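Local coordinates for protein cystalysin (Treponema denticola, PDB 1C7N) that binds pyridoxal-5'-phosphate and belongs to the class I and II aminotransferase family of fold-type I proteins, at residues 96-101 with 231-236; 105-110 with 131-136; 115-120 with 163-168; 155-160 with 193-198. All coordinates share one frame; numbering follows the deposited sequence.

The four contacts lie in one alpha/beta domain: contact 1 is deepest, contacts 2 and 3 lie at similar depth and contact 4 is farthest out. Contact 1, its centre about 10 Å from the chain centre, joins the start of helix 98-109 to strand 230-234 beside the cofactor by apolar packing. Contact 2 takes the other end of the same helix, where a buried arginine replaces that packing with hydrogen bonds; Phe109 and Ala105 still touch Ile231 and Phe233 of contact 1. In contact 3 the backbones of two strands of the central sheet pair directly. Contact 4, partly exposed, joins two helix ends outside that sheet through serine and lysine, and is tied to contact 3 by Asn165 ND2 and Leu159 O.

Contact 1 of 4, residues 96-101 with 231-236; sequences AGVVPA and ITFTAP. With PLP (pyridoxal-5'-phosphate), chain I.
Val98 wedges its two methyl groups between the cofactor and Phe233 of strand 230-234, at the N-terminal end of helix 98-109 where it packs on the central sheet of the fold-type I pyridoxal-phosphate domain. Its CB already meets the ligand, 3.7 Å from C6 of the pyridine ring of PLP. From there the branches part. CG1, anti to the backbone N (chi1 174°), reaches over to CB of Phe233 at 3.8 Å and keeps its other flank on PLP C6; CG2 turns the other way, 3.3 Å from the phosphate oxygen O2P of PLP and more loosely against Ala235 CB. One residue thus touches ring, phosphate and strand together, and Asp203 and Ile205 of the same pocket also pack on it.

The phosphate is gripped by the backbone as well. Val98 N donates a nearly straight bond to PLP O2P (2.8 Å, 161°), and the helix start pointing at the phosphate would favour its negative charge, an arrangement familiar from this family. Gly97, with a positive phi, lets the chain pass close beneath the phosphate, its CA 3.4 Å from PLP O2P. Asn175 gives the cofactor a further hydrogen bond.

One turn on, Ala101 takes over the packing. Ile231 CG2 lies over one face of the Phe233 ring, and Trp201 and Ile250 of the adjoining strands also touch this side chain. Ala101 approaches from a different direction: its CB comes in at the ring edge, near the ring plane, 3.7 Å from Phe233 CD2.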
loop_
_atom_site.group_PDB
_atom_site.type_symbol
_atom_site.label_atom_id
_atom_site.label_comp_id
_atom_site.label_asym_id
_atom_site.label_seq_id
_atom_site.Cartn_x
_atom_site.Cartn_y
_atom_site.Cartn_z
ATOM N N ALA A 96 -4.656 1.032 1.539
ATOM C CA ALA A 96 -4.311 0.414 0.271
ATOM C C ALA A 96 -5.142 -0.855 0.142
ATOM O O ALA A 96 -4.635 -1.960 0.317
ATOM C CB ALA A 96 -2.822 0.077 0.231
ATOM N N GLY A 97 -6.427 -0.692 -0.141
ATOM C CA GLY A 97 -7.291 -1.846 -0.283
ATOM C C GLY A 97 -8.276 -2.003 0.855
ATOM O O GLY A 97 -8.015 -1.610 1.990
ATOM N N VAL A 98 -9.422 -2.594 0.541
ATOM C CA VAL A 98 -10.467 -2.814 1.522
ATOM C C VAL A 98 -10.135 -3.935 2.502
ATOM O O VAL A 98 -10.412 -3.813 3.692
ATOM C CB VAL A 98 -11.806 -3.123 0.820
ATOM C CG1 VAL A 98 -12.873 -3.492 1.845
ATOM C CG2 VAL A 98 -12.244 -1.910 0.016
ATOM N N VAL A 99 -9.545 -5.026 2.020
ATOM C CA VAL A 99 -9.216 -6.126 2.916
ATOM C C VAL A 99 -8.315 -5.657 4.055
ATOM O O VAL A 99 -8.581 -5.953 5.218
ATOM C CB VAL A 99 -8.555 -7.300 2.163
ATOM C CG1 VAL A 99 -8.135 -8.386 3.150
ATOM C CG2 VAL A 99 -9.541 -7.869 1.139
ATOM N N PRO A 100 -7.237 -4.917 3.742
ATOM C CA PRO A 100 -6.374 -4.454 4.835
ATOM C C PRO A 100 -7.164 -3.575 5.812
ATOM O O PRO A 100 -6.906 -3.578 7.019
ATOM C CB PRO A 100 -5.280 -3.676 4.107
ATOM C CG PRO A 100 -5.155 -4.426 2.813
ATOM C CD PRO A 100 -6.610 -4.662 2.434
ATOM N N ALA A 101 -8.129 -2.823 5.285
ATOM C CA ALA A 101 -8.941 -1.956 6.129
ATOM C C ALA A 101 -9.811 -2.809 7.047
ATOM O O ALA A 101 -10.017 -2.463 8.214
ATOM C CB ALA A 101 -9.807 -1.049 5.275
ATOM N N ILE A 231 -18.540 1.941 10.165
ATOM C CA ILE A 231 -17.325 2.122 9.381
ATOM C C ILE A 231 -17.741 1.591 8.017
ATOM O O ILE A 231 -18.098 0.422 7.894
ATOM C CB ILE A 231 -16.146 1.262 9.890
ATOM C CG1 ILE A 231 -15.616 1.807 11.219
ATOM C CG2 ILE A 231 -15.041 1.250 8.845
ATOM C CD1 ILE A 231 -14.527 0.940 11.844
ATOM N N THR A 232 -17.728 2.451 7.005
ATOM C CA THR A 232 -18.125 2.035 5.667
ATOM C C THR A 232 -16.925 1.984 4.732
ATOM O O THR A 232 -16.222 2.985 4.555
ATOM C CB THR A 232 -19.188 2.989 5.077
ATOM O OG1 THR A 232 -20.368 2.958 5.893
ATOM C CG2 THR A 232 -19.550 2.569 3.665
ATOM N N PHE A 233 -16.692 0.812 4.147
ATOM C CA PHE A 233 -15.572 0.618 3.231
ATOM C C PHE A 233 -15.989 0.835 1.781
ATOM O O PHE A 233 -16.909 0.183 1.287
ATOM C CB PHE A 233 -14.998 -0.801 3.365
ATOM C CG PHE A 233 -14.754 -1.235 4.785
ATOM C CD1 PHE A 233 -15.792 -1.748 5.555
ATOM C CD2 PHE A 233 -13.486 -1.136 5.354
ATOM C CE1 PHE A 233 -15.573 -2.157 6.871
ATOM C CE2 PHE A 233 -13.259 -1.541 6.671
ATOM C CZ PHE A 233 -14.306 -2.053 7.429
ATOM N N THR A 234 -15.329 1.771 1.105
ATOM C CA THR A 234 -15.630 2.027 -0.303
ATOM C C THR A 234 -14.317 2.175 -1.045
ATOM O O THR A 234 -13.259 2.355 -0.434
ATOM C CB THR A 234 -16.427 3.334 -0.526
ATOM O OG1 THR A 234 -15.531 4.453 -0.461
ATOM C CG2 THR A 234 -17.511 3.491 0.525
ATOM N N ALA A 235 -14.391 2.097 -2.368
ATOM C CA ALA A 235 -13.210 2.236 -3.200
ATOM C C ALA A 235 -13.641 2.229 -4.658
ATOM O O ALA A 235 -14.727 1.754 -4.994
ATOM C CB ALA A 235 -12.232 1.087 -2.935
ATOM N N PRO A 236 -12.799 2.777 -5.545
ATOM C CA PRO A 236 -13.117 2.817 -6.974
ATOM C C PRO A 236 -12.581 1.585 -7.715
ATOM O O PRO A 236 -12.870 1.398 -8.895
ATOM C CB PRO A 236 -12.425 4.099 -7.427
ATOM C CG PRO A 236 -11.142 4.038 -6.631
ATOM C CD PRO A 236 -11.636 3.637 -5.242
HETATM N N1 PLP I . -14.644 -6.650 -0.482
HETATM C C2 PLP I . -15.401 -7.463 -1.348
HETATM C C2A PLP I . -16.766 -7.866 -0.821
HETATM C C3 PLP I . -14.819 -7.724 -2.667
HETATM O O3 PLP I . -15.530 -8.588 -3.393
HETATM C C4 PLP I . -13.586 -7.125 -3.018
HETATM C C4A PLP I . -13.017 -7.279 -4.356
HETATM C C5 PLP I . -12.905 -6.251 -2.010
HETATM C C6 PLP I . -13.438 -6.061 -0.768
HETATM C C5A PLP I . -11.799 -5.350 -2.552
HETATM O O4P PLP I . -10.524 -5.349 -2.047
HETATM P P PLP I . -9.581 -4.214 -2.730
HETATM O O1P PLP I . -8.248 -4.636 -2.309
HETATM O O2P PLP I . -9.969 -2.867 -2.147
HETATM O O3P PLP I . -9.733 -4.225 -4.189
#

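Contact 2 of 4, residues 105-110 with 131-136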
loop_
_atom_site.group_PDB
_atom_site.type_symbol
_atom_site.label_atom_id
_atom_site.label_comp_id
_atom_site.label_asym_id
_atom_site.label_seq_id
_atom_site.Cartn_x
_atom_site.Cartn_y
_atom_site.Cartn_z
ATOM N N ALA A 105 -9.849 -3.102 11.062
ATOM C CA ALA A 105 -11.051 -2.902 11.862
ATOM C C ALA A 105 -11.112 -3.944 12.979
ATOM O O ALA A 105 -11.359 -3.613 14.137
ATOM C CB ALA A 105 -12.291 -2.998 10.986
ATOM N N VAL A 106 -10.879 -5.203 12.625
ATOM C CA VAL A 106 -10.905 -6.285 13.603
ATOM C C VAL A 106 -9.801 -6.075 14.635
ATOM O O VAL A 106 -10.020 -6.183 15.841
ATOM C CB VAL A 106 -10.698 -7.651 12.920
ATOM C CG1 VAL A 106 -10.621 -8.755 13.967
ATOM C CG2 VAL A 106 -11.838 -7.917 11.947
ATOM N N ARG A 107 -8.613 -5.758 14.143
ATOM C CA ARG A 107 -7.458 -5.534 14.996
ATOM C C ARG A 107 -7.710 -4.479 16.071
ATOM O O ARG A 107 -7.429 -4.698 17.249
ATOM C CB ARG A 107 -6.266 -5.117 14.128
ATOM C CG ARG A 107 -4.981 -4.824 14.886
ATOM C CD ARG A 107 -3.813 -4.621 13.922
ATOM N NE ARG A 107 -3.701 -5.732 12.979
ATOM C CZ ARG A 107 -4.067 -5.676 11.700
ATOM N NH1 ARG A 107 -4.568 -4.555 11.191
ATOM N NH2 ARG A 107 -3.946 -6.749 10.930
ATOM N N GLU A 108 -8.262 -3.343 15.659
ATOM C CA GLU A 108 -8.506 -2.229 16.569
ATOM C C GLU A 108 -9.745 -2.273 17.461
ATOM O O GLU A 108 -9.661 -1.946 18.642
ATOM C CB GLU A 108 -8.511 -0.921 15.767
ATOM C CG GLU A 108 -8.773 0.341 16.579
ATOM C CD GLU A 108 -7.812 0.506 17.743
ATOM O OE1 GLU A 108 -6.617 0.182 17.581
ATOM O OE2 GLU A 108 -8.249 0.973 18.815
ATOM N N PHE A 109 -10.889 -2.683 16.923
ATOM C CA PHE A 109 -12.104 -2.680 17.723
ATOM C C PHE A 109 -12.561 -3.982 18.379
ATOM O O PHE A 109 -13.675 -4.060 18.895
ATOM C CB PHE A 109 -13.239 -2.062 16.903
ATOM C CG PHE A 109 -12.921 -0.681 16.404
ATOM C CD1 PHE A 109 -12.292 -0.497 15.177
ATOM C CD2 PHE A 109 -13.179 0.432 17.195
ATOM C CE1 PHE A 109 -11.919 0.776 14.745
ATOM C CE2 PHE A 109 -12.808 1.712 16.773
ATOM C CZ PHE A 109 -12.177 1.883 15.547
ATOM N N THR A 110 -11.706 -4.996 18.364
ATOM C CA THR A 110 -12.020 -6.267 19.011
ATOM C C THR A 110 -10.730 -6.831 19.591
ATOM O O THR A 110 -9.642 -6.350 19.285
ATOM C CB THR A 110 -12.611 -7.319 18.036
ATOM O OG1 THR A 110 -11.620 -7.697 17.073
ATOM C CG2 THR A 110 -13.837 -6.768 17.323
ATOM N N LYS A 131 -10.697 -14.989 11.923
ATOM C CA LYS A 131 -9.962 -16.058 12.590
ATOM C C LYS A 131 -8.441 -15.972 12.516
ATOM O O LYS A 131 -7.753 -16.412 13.440
ATOM C CB LYS A 131 -10.434 -17.430 12.093
ATOM C CG LYS A 131 -10.086 -17.772 10.662
ATOM C CD LYS A 131 -10.501 -19.210 10.367
ATOM C CE LYS A 131 -9.810 -20.182 11.318
ATOM N NZ LYS A 131 -10.345 -21.574 11.232
ATOM N N ASN A 132 -7.911 -15.410 11.435
ATOM C CA ASN A 132 -6.466 -15.277 11.303
ATOM C C ASN A 132 -5.908 -14.371 12.395
ATOM O O ASN A 132 -4.713 -14.397 12.681
ATOM C CB ASN A 132 -6.100 -14.729 9.920
ATOM C CG ASN A 132 -6.165 -15.791 8.839
ATOM O OD1 ASN A 132 -6.796 -16.834 9.015
ATOM N ND2 ASN A 132 -5.521 -15.528 7.705
ATOM N N GLN A 133 -6.775 -13.564 13.004
ATOM C CA GLN A 133 -6.350 -12.677 14.084
ATOM C C GLN A 133 -6.903 -13.213 15.403
ATOM O O GLN A 133 -6.986 -12.502 16.405
ATOM C CB GLN A 133 -6.836 -11.245 13.836
ATOM C CG GLN A 133 -6.293 -10.633 12.547
ATOM C CD GLN A 133 -6.467 -9.128 12.487
ATOM O OE1 GLN A 133 -5.829 -8.389 13.233
ATOM N NE2 GLN A 133 -7.337 -8.667 11.596
ATOM N N GLU A 134 -7.277 -14.486 15.368
ATOM C CA GLU A 134 -7.813 -15.212 16.512
ATOM C C GLU A 134 -9.089 -14.661 17.143
ATOM O O GLU A 134 -9.269 -14.720 18.360
ATOM C CB GLU A 134 -6.724 -15.384 17.577
ATOM C CG GLU A 134 -5.469 -16.057 17.038
ATOM C CD GLU A 134 -4.514 -16.502 18.131
ATOM O OE1 GLU A 134 -3.362 -16.864 17.802
ATOM O OE2 GLU A 134 -4.914 -16.499 19.315
ATOM N N ARG A 135 -9.972 -14.115 16.314
ATOM C CA ARG A 135 -11.261 -13.629 16.798
ATOM C C ARG A 135 -12.206 -14.768 16.430
ATOM O O ARG A 135 -11.799 -15.698 15.733
ATOM C CB ARG A 135 -11.673 -12.339 16.085
ATOM C CG ARG A 135 -11.244 -11.045 16.776
ATOM C CD ARG A 135 -9.728 -10.882 16.897
ATOM N NE ARG A 135 -9.386 -9.510 17.283
ATOM C CZ ARG A 135 -8.152 -9.060 17.498
ATOM N NH1 ARG A 135 -7.107 -9.864 17.375
ATOM N NH2 ARG A 135 -7.964 -7.789 17.824
ATOM N N LYS A 136 -13.452 -14.719 16.887
ATOM C CA LYS A 136 -14.379 -15.800 16.570
ATOM C C LYS A 136 -15.357 -15.447 15.452
ATOM O O LYS A 136 -16.062 -14.443 15.522
ATOM C CB LYS A 136 -15.161 -16.216 17.822
ATOM C CG LYS A 136 -14.296 -16.517 19.045
ATOM C CD LYS A 136 -13.126 -17.438 18.720
ATOM C CE LYS A 136 -13.579 -18.769 18.143
ATOM N NZ LYS A 136 -12.409 -19.612 17.757
#
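Arg107 has Gln133 OE1 over one face of its guanidinium, 3.4 Å from its NH2. The guanidinium and amide planes are 30° apart and the side chains cross at about a right angle; the N-H angle is too poor for a hydrogen bond. Gln133 belongs to the Schellman motif that ends helix 125-131, with Glu134 at positive phi as its C-prime residue. The amide nitrogen of Gln133 turns to the carbonyl oxygens of Phe103 and Ala129, which fixes the rotation of the group beside Arg107.

Buried Arg135, whose backbone N closes the motif on Ile130 O, sends its side chain back to the C-terminal end of helix 98-109. A bend at chi2 (62°) brings its guanidinium side-on to Thr110, which it grips with two nitrogens. NE gives a bond to Thr110 OG1 within the guanidinium plane (2.9 Å, 164°), while NH2 reaches Thr110 O at 2.6 Å from above the carbonyl plane and adds a weak bond to Val106 O. The hydroxyl of Thr110 donates in turn to Val106 O, so it both accepts and gives. The third nitrogen of Arg135, NH1, bonds to Gln133 O at 2.8 Å. The arginine thereby joins the last turn of one helix to the loop leaving another; its positive charge would probably be favoured by the carbonyls at the helix C-terminus. Alongside its shaft slides Val106, with CG1 3.6 Å from Arg135 NE.

Contact 3 of 4, residues 115-120 with 163-168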
loop_
_atom_site.group_PDB
_atom_site.type_symbol
_atom_site.label_atom_id
_atom_site.label_comp_id
_atom_site.label_asym_id
_atom_site.label_seq_id
_atom_site.Cartn_x
_atom_site.Cartn_y
_atom_site.Cartn_z
ATOM N N GLY A 115 -16.236 -12.054 19.238
ATOM C CA GLY A 115 -16.921 -12.562 18.067
ATOM C C GLY A 115 -17.251 -11.453 17.085
ATOM O O GLY A 115 -17.467 -10.306 17.477
ATOM N N VAL A 116 -17.255 -11.797 15.802
ATOM C CA VAL A 116 -17.593 -10.866 14.728
ATOM C C VAL A 116 -18.625 -11.574 13.855
ATOM O O VAL A 116 -18.391 -12.686 13.379
ATOM C CB VAL A 116 -16.372 -10.507 13.858
ATOM C CG1 VAL A 116 -16.819 -9.660 12.668
ATOM C CG2 VAL A 116 -15.354 -9.744 14.685
ATOM N N ILE A 117 -19.767 -10.925 13.654
ATOM C CA ILE A 117 -20.844 -11.505 12.866
ATOM C C ILE A 117 -20.767 -11.187 11.378
ATOM O O ILE A 117 -20.605 -10.030 10.980
ATOM C CB ILE A 117 -22.215 -11.045 13.396
ATOM C CG1 ILE A 117 -22.407 -11.554 14.829
ATOM C CG2 ILE A 117 -23.330 -11.557 12.492
ATOM C CD1 ILE A 117 -23.598 -10.950 15.536
ATOM N N ILE A 118 -20.878 -12.238 10.570
ATOM C CA ILE A 118 -20.864 -12.125 9.116
ATOM C C ILE A 118 -22.035 -12.940 8.569
ATOM O O ILE A 118 -22.437 -13.949 9.158
ATOM C CB ILE A 118 -19.561 -12.679 8.498
ATOM C CG1 ILE A 118 -19.355 -14.134 8.928
ATOM C CG2 ILE A 118 -18.375 -11.792 8.885
ATOM C CD1 ILE A 118 -18.294 -14.855 8.134
ATOM N N ILE A 119 -22.584 -12.486 7.449
ATOM C CA ILE A 119 -23.699 -13.163 6.806
ATOM C C ILE A 119 -23.109 -14.014 5.681
ATOM O O ILE A 119 -22.514 -13.493 4.735
ATOM C CB ILE A 119 -24.714 -12.124 6.278
ATOM C CG1 ILE A 119 -25.273 -11.331 7.469
ATOM C CG2 ILE A 119 -25.831 -12.809 5.519
ATOM C CD1 ILE A 119 -26.253 -10.243 7.102
ATOM N N THR A 120 -23.273 -15.331 5.807
ATOM C CA THR A 120 -22.709 -16.295 4.868
ATOM C C THR A 120 -23.714 -17.034 3.981
ATOM O O THR A 120 -24.901 -17.089 4.290
ATOM C CB THR A 120 -21.910 -17.348 5.643
ATOM O OG1 THR A 120 -22.801 -18.071 6.498
ATOM C CG2 THR A 120 -20.842 -16.677 6.508
ATOM N N LYS A 163 -23.243 -10.533 24.098
ATOM C CA LYS A 163 -22.271 -9.521 24.490
ATOM C C LYS A 163 -20.859 -9.712 23.938
ATOM O O LYS A 163 -20.150 -8.733 23.690
ATOM C CB LYS A 163 -22.214 -9.452 26.019
ATOM C CG LYS A 163 -22.240 -10.826 26.697
ATOM C CD LYS A 163 -23.617 -11.491 26.565
ATOM C CE LYS A 163 -23.557 -12.983 26.858
ATOM N NZ LYS A 163 -24.867 -13.655 26.598
ATOM N N ASN A 164 -20.445 -10.962 23.751
ATOM C CA ASN A 164 -19.103 -11.226 23.241
ATOM C C ASN A 164 -18.946 -10.797 21.786
ATOM O O ASN A 164 -17.829 -10.562 21.318
ATOM C CB ASN A 164 -18.753 -12.706 23.376
ATOM C CG ASN A 164 -17.287 -12.978 23.092
ATOM O OD1 ASN A 164 -16.401 -12.395 23.723
ATOM N ND2 ASN A 164 -17.021 -13.866 22.138
ATOM N N ASN A 165 -20.061 -10.705 21.070
ATOM C CA ASN A 165 -20.026 -10.287 19.676
ATOM C C ASN A 165 -19.893 -8.775 19.676
ATOM O O ASN A 165 -20.708 -8.069 20.267
ATOM C CB ASN A 165 -21.293 -10.747 18.952
ATOM C CG ASN A 165 -21.419 -12.259 18.932
ATOM O OD1 ASN A 165 -20.415 -12.970 18.951
ATOM N ND2 ASN A 165 -22.648 -12.759 18.881
ATOM N N LYS A 166 -18.851 -8.282 19.016
ATOM C CA LYS A 166 -18.577 -6.854 18.996
ATOM C C LYS A 166 -18.985 -6.094 17.749
ATOM O O LYS A 166 -19.086 -4.870 17.785
ATOM C CB LYS A 166 -17.085 -6.629 19.256
ATOM C CG LYS A 166 -16.575 -7.343 20.502
ATOM C CD LYS A 166 -17.333 -6.890 21.742
ATOM C CE LYS A 166 -16.926 -7.689 22.967
ATOM N NZ LYS A 166 -17.643 -7.224 24.189
ATOM N N ALA A 167 -19.227 -6.797 16.650
ATOM C CA ALA A 167 -19.604 -6.107 15.426
ATOM C C ALA A 167 -20.209 -6.996 14.354
ATOM O O ALA A 167 -20.104 -8.223 14.395
ATOM C CB ALA A 167 -18.387 -5.375 14.850
ATOM N N LEU A 168 -20.844 -6.337 13.393
ATOM C CA LEU A 168 -21.464 -6.995 12.256
ATOM C C LEU A 168 -20.704 -6.586 10.997
ATOM O O LEU A 168 -20.714 -5.416 10.609
ATOM C CB LEU A 168 -22.931 -6.574 12.125
ATOM C CG LEU A 168 -23.621 -6.995 10.822
ATOM C CD1 LEU A 168 -23.557 -8.510 10.677
ATOM C CD2 LEU A 168 -25.069 -6.517 10.822
#
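Two parallel neighbours in the central sheet pair here through their backbones, strand 115-118 lying beside strand 165-171; the axes of 115-118 and 165-168 approach to 4.8 Å, 28° apart in direction. Gly115 opens the pairing: its N donates to Asn164 O, and its O receives Lys166 N at 2.9 Å. Farther along, Ile117 N bonds to Ala167 O at 2.8 Å, approaching nearly along the C=O axis.

Between these bonds the register slips. Gly115 stands opposite Asn165 but Ile117 opposite Leu168, so the second strand spends one residue more than the first, in effect a beta bulge at Lys166 and Ala167. The price is Ala167 N, which is buried without a hydrogen-bond partner; Leu198 packs against it.

Asn165, Ile117 and Leu168 point to one face of the sheet. Leu168 CD1 rests on Ile117 CG2 at 3.6 Å, the two side chains crossing at a slant. On the other flank of Ile117, its CD1 lies 3.9 Å from Asn165 ND2, whose hydrogen bond goes to Leu159 O on helix 153-160. Asn165 OD1 comes within 3.6 Å of Gly115 CA, an approach that the glycine permits. Val116 turns to the other face, toward Ile130 of helix 125-131. Helices thus pack on both faces, the three-layer alpha/beta/alpha arrangement of the large domain in fold-type I pyridoxal-phosphate proteins.

Contact 4 of 4, residues 155-160 with 193-198; sequences KLEKLS and VLKSDL
The carboxylate of Glu157 is the flat group nearest the partner segment, and Lys195 passes it by: Lys195 CE lies against Glu157 CG at 3.6 Å, the two chains crossing at about a right angle. The charged ends stay apart, with Glu157 OE2 5.3 Å from Lys195 NZ. Any attraction between them would act only at a distance. The carbonyl group of Glu157 is used instead, taking the hydroxyl of Ser160 as a donor tilted 29° from its plane.

That hydroxyl is the hinge of the contact. With chi1 at 69°, Ser160 OG folds back over its own helix to bond with Glu157 O, and the same oxygen also accepts a hydrogen bond from Lys195 NZ at 2.7 Å. Lys195 gets there by bending at its third and fourth torsions, and NZ has a second bond to Ile192 O, so the ammonium spans the ends of both helices. Leu198 CD1 presses on Ser160 CB at 3.5 Å, tighter than usual for two carbons. Ser196 CB meets Ser160 O at 3.3 Å.

Helix 153-160 and helix 183-195 thus meet at their C-terminal ends beside the central sheet. Leu156, Leu159 and Leu198 all reach down to Ile117 of strand 115-118, and Lys229 bonds to the carbonyls of Val193 and Leu198 where the second helix gives way to strand 199-203.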
loop_
_atom_site.group_PDB
_atom_site.type_symbol
_atom_site.label_atom_id
_atom_site.label_comp_id
_atom_site.label_asym_id
_atom_site.label_seq_id
_atom_site.Cartn_x
_atom_site.Cartn_y
_atom_site.Cartn_z
ATOM N N LYS A 155 -32.383 -15.121 13.826
ATOM C CA LYS A 155 -31.059 -15.572 14.240
ATOM C C LYS A 155 -30.118 -14.387 14.431
ATOM O O LYS A 155 -29.331 -14.358 15.378
ATOM C CB LYS A 155 -30.469 -16.530 13.202
ATOM C CG LYS A 155 -29.051 -16.981 13.530
ATOM C CD LYS A 155 -28.467 -17.897 12.459
ATOM C CE LYS A 155 -29.140 -19.265 12.448
ATOM N NZ LYS A 155 -28.437 -20.209 11.527
ATOM N N LEU A 156 -30.199 -13.410 13.533
ATOM C CA LEU A 156 -29.334 -12.239 13.627
ATOM C C LEU A 156 -29.589 -11.456 14.913
ATOM O O LEU A 156 -28.644 -11.012 15.567
ATOM C CB LEU A 156 -29.525 -11.323 12.415
ATOM C CG LEU A 156 -28.675 -10.044 12.395
ATOM C CD1 LEU A 156 -27.191 -10.400 12.460
ATOM C CD2 LEU A 156 -28.976 -9.247 11.136
ATOM N N GLU A 157 -30.856 -11.286 15.281
ATOM C CA GLU A 157 -31.173 -10.550 16.499
ATOM C C GLU A 157 -30.649 -11.324 17.702
ATOM O O GLU A 157 -30.170 -10.736 18.673
ATOM C CB GLU A 157 -32.682 -10.332 16.647
ATOM C CG GLU A 157 -33.020 -9.322 17.743
ATOM C CD GLU A 157 -34.510 -9.105 17.930
ATOM O OE1 GLU A 157 -35.208 -8.839 16.928
ATOM O OE2 GLU A 157 -34.980 -9.189 19.085
ATOM N N LYS A 158 -30.741 -12.647 17.629
ATOM C CA LYS A 158 -30.261 -13.497 18.704
ATOM C C LYS A 158 -28.763 -13.291 18.899
ATOM O O LYS A 158 -28.297 -13.086 20.017
ATOM C CB LYS A 158 -30.540 -14.966 18.385
ATOM C CG LYS A 158 -30.056 -15.926 19.454
ATOM C CD LYS A 158 -30.408 -17.355 19.095
ATOM C CE LYS A 158 -29.864 -18.334 20.121
ATOM N NZ LYS A 158 -30.181 -19.743 19.744
ATOM N N LEU A 159 -28.014 -13.335 17.803
ATOM C CA LEU A 159 -26.566 -13.164 17.862
ATOM C C LEU A 159 -26.143 -11.787 18.362
ATOM O O LEU A 159 -25.135 -11.660 19.050
ATOM C CB LEU A 159 -25.948 -13.414 16.485
ATOM C CG LEU A 159 -26.100 -14.821 15.898
ATOM C CD1 LEU A 159 -25.612 -14.828 14.460
ATOM C CD2 LEU A 159 -25.320 -15.820 16.745
ATOM N N SER A 160 -26.911 -10.759 18.016
ATOM C CA SER A 160 -26.588 -9.399 18.431
ATOM C C SER A 160 -26.709 -9.234 19.940
ATOM O O SER A 160 -26.094 -8.342 20.528
ATOM C CB SER A 160 -27.514 -8.392 17.743
ATOM O OG SER A 160 -28.837 -8.505 18.238
ATOM N N VAL A 193 -29.093 -3.567 15.210
ATOM C CA VAL A 193 -27.794 -2.990 15.540
ATOM C C VAL A 193 -27.871 -1.920 16.625
ATOM O O VAL A 193 -27.118 -1.969 17.596
ATOM C CB VAL A 193 -27.118 -2.380 14.294
ATOM C CG1 VAL A 193 -25.850 -1.627 14.700
ATOM C CG2 VAL A 193 -26.773 -3.489 13.303
ATOM N N LEU A 194 -28.769 -0.954 16.455
ATOM C CA LEU A 194 -28.927 0.127 17.426
ATOM C C LEU A 194 -29.426 -0.383 18.778
ATOM O O LEU A 194 -29.213 0.255 19.809
ATOM C CB LEU A 194 -29.894 1.182 16.885
ATOM C CG LEU A 194 -29.488 1.884 15.586
ATOM C CD1 LEU A 194 -30.560 2.889 15.201
ATOM C CD2 LEU A 194 -28.139 2.571 15.764
ATOM N N LYS A 195 -30.084 -1.538 18.754
ATOM C CA LYS A 195 -30.628 -2.184 19.946
ATOM C C LYS A 195 -29.543 -2.872 20.774
ATOM O O LYS A 195 -29.724 -3.125 21.969
ATOM C CB LYS A 195 -31.679 -3.213 19.525
ATOM C CG LYS A 195 -31.937 -4.321 20.529
ATOM C CD LYS A 195 -32.631 -5.514 19.865
ATOM C CE LYS A 195 -31.769 -6.120 18.756
ATOM N NZ LYS A 195 -30.420 -6.553 19.233
ATOM N N SER A 196 -28.420 -3.177 20.136
ATOM C CA SER A 196 -27.312 -3.847 20.807
ATOM C C SER A 196 -26.083 -2.949 20.834
ATOM O O SER A 196 -26.156 -1.776 20.477
ATOM C CB SER A 196 -26.972 -5.142 20.078
ATOM O OG SER A 196 -26.499 -4.860 18.774
ATOM N N ASP A 197 -24.953 -3.509 21.258
ATOM C CA ASP A 197 -23.712 -2.748 21.317
ATOM C C ASP A 197 -22.830 -3.090 20.123
ATOM O O ASP A 197 -21.619 -2.861 20.147
ATOM C CB ASP A 197 -22.950 -3.043 22.614
ATOM C CG ASP A 197 -23.742 -2.676 23.855
ATOM O OD1 ASP A 197 -24.365 -1.591 23.869
ATOM O OD2 ASP A 197 -23.732 -3.469 24.823
ATOM N N LEU A 198 -23.442 -3.644 19.080
ATOM C CA LEU A 198 -22.709 -4.012 17.878
ATOM C C LEU A 198 -22.294 -2.792 17.080
ATOM O O LEU A 198 -23.025 -1.811 16.982
ATOM C CB LEU A 198 -23.555 -4.912 16.974
ATOM C CG LEU A 198 -23.744 -6.387 17.326
ATOM C CD1 LEU A 198 -24.680 -7.022 16.309
ATOM C CD2 LEU A 198 -22.398 -7.100 17.327
#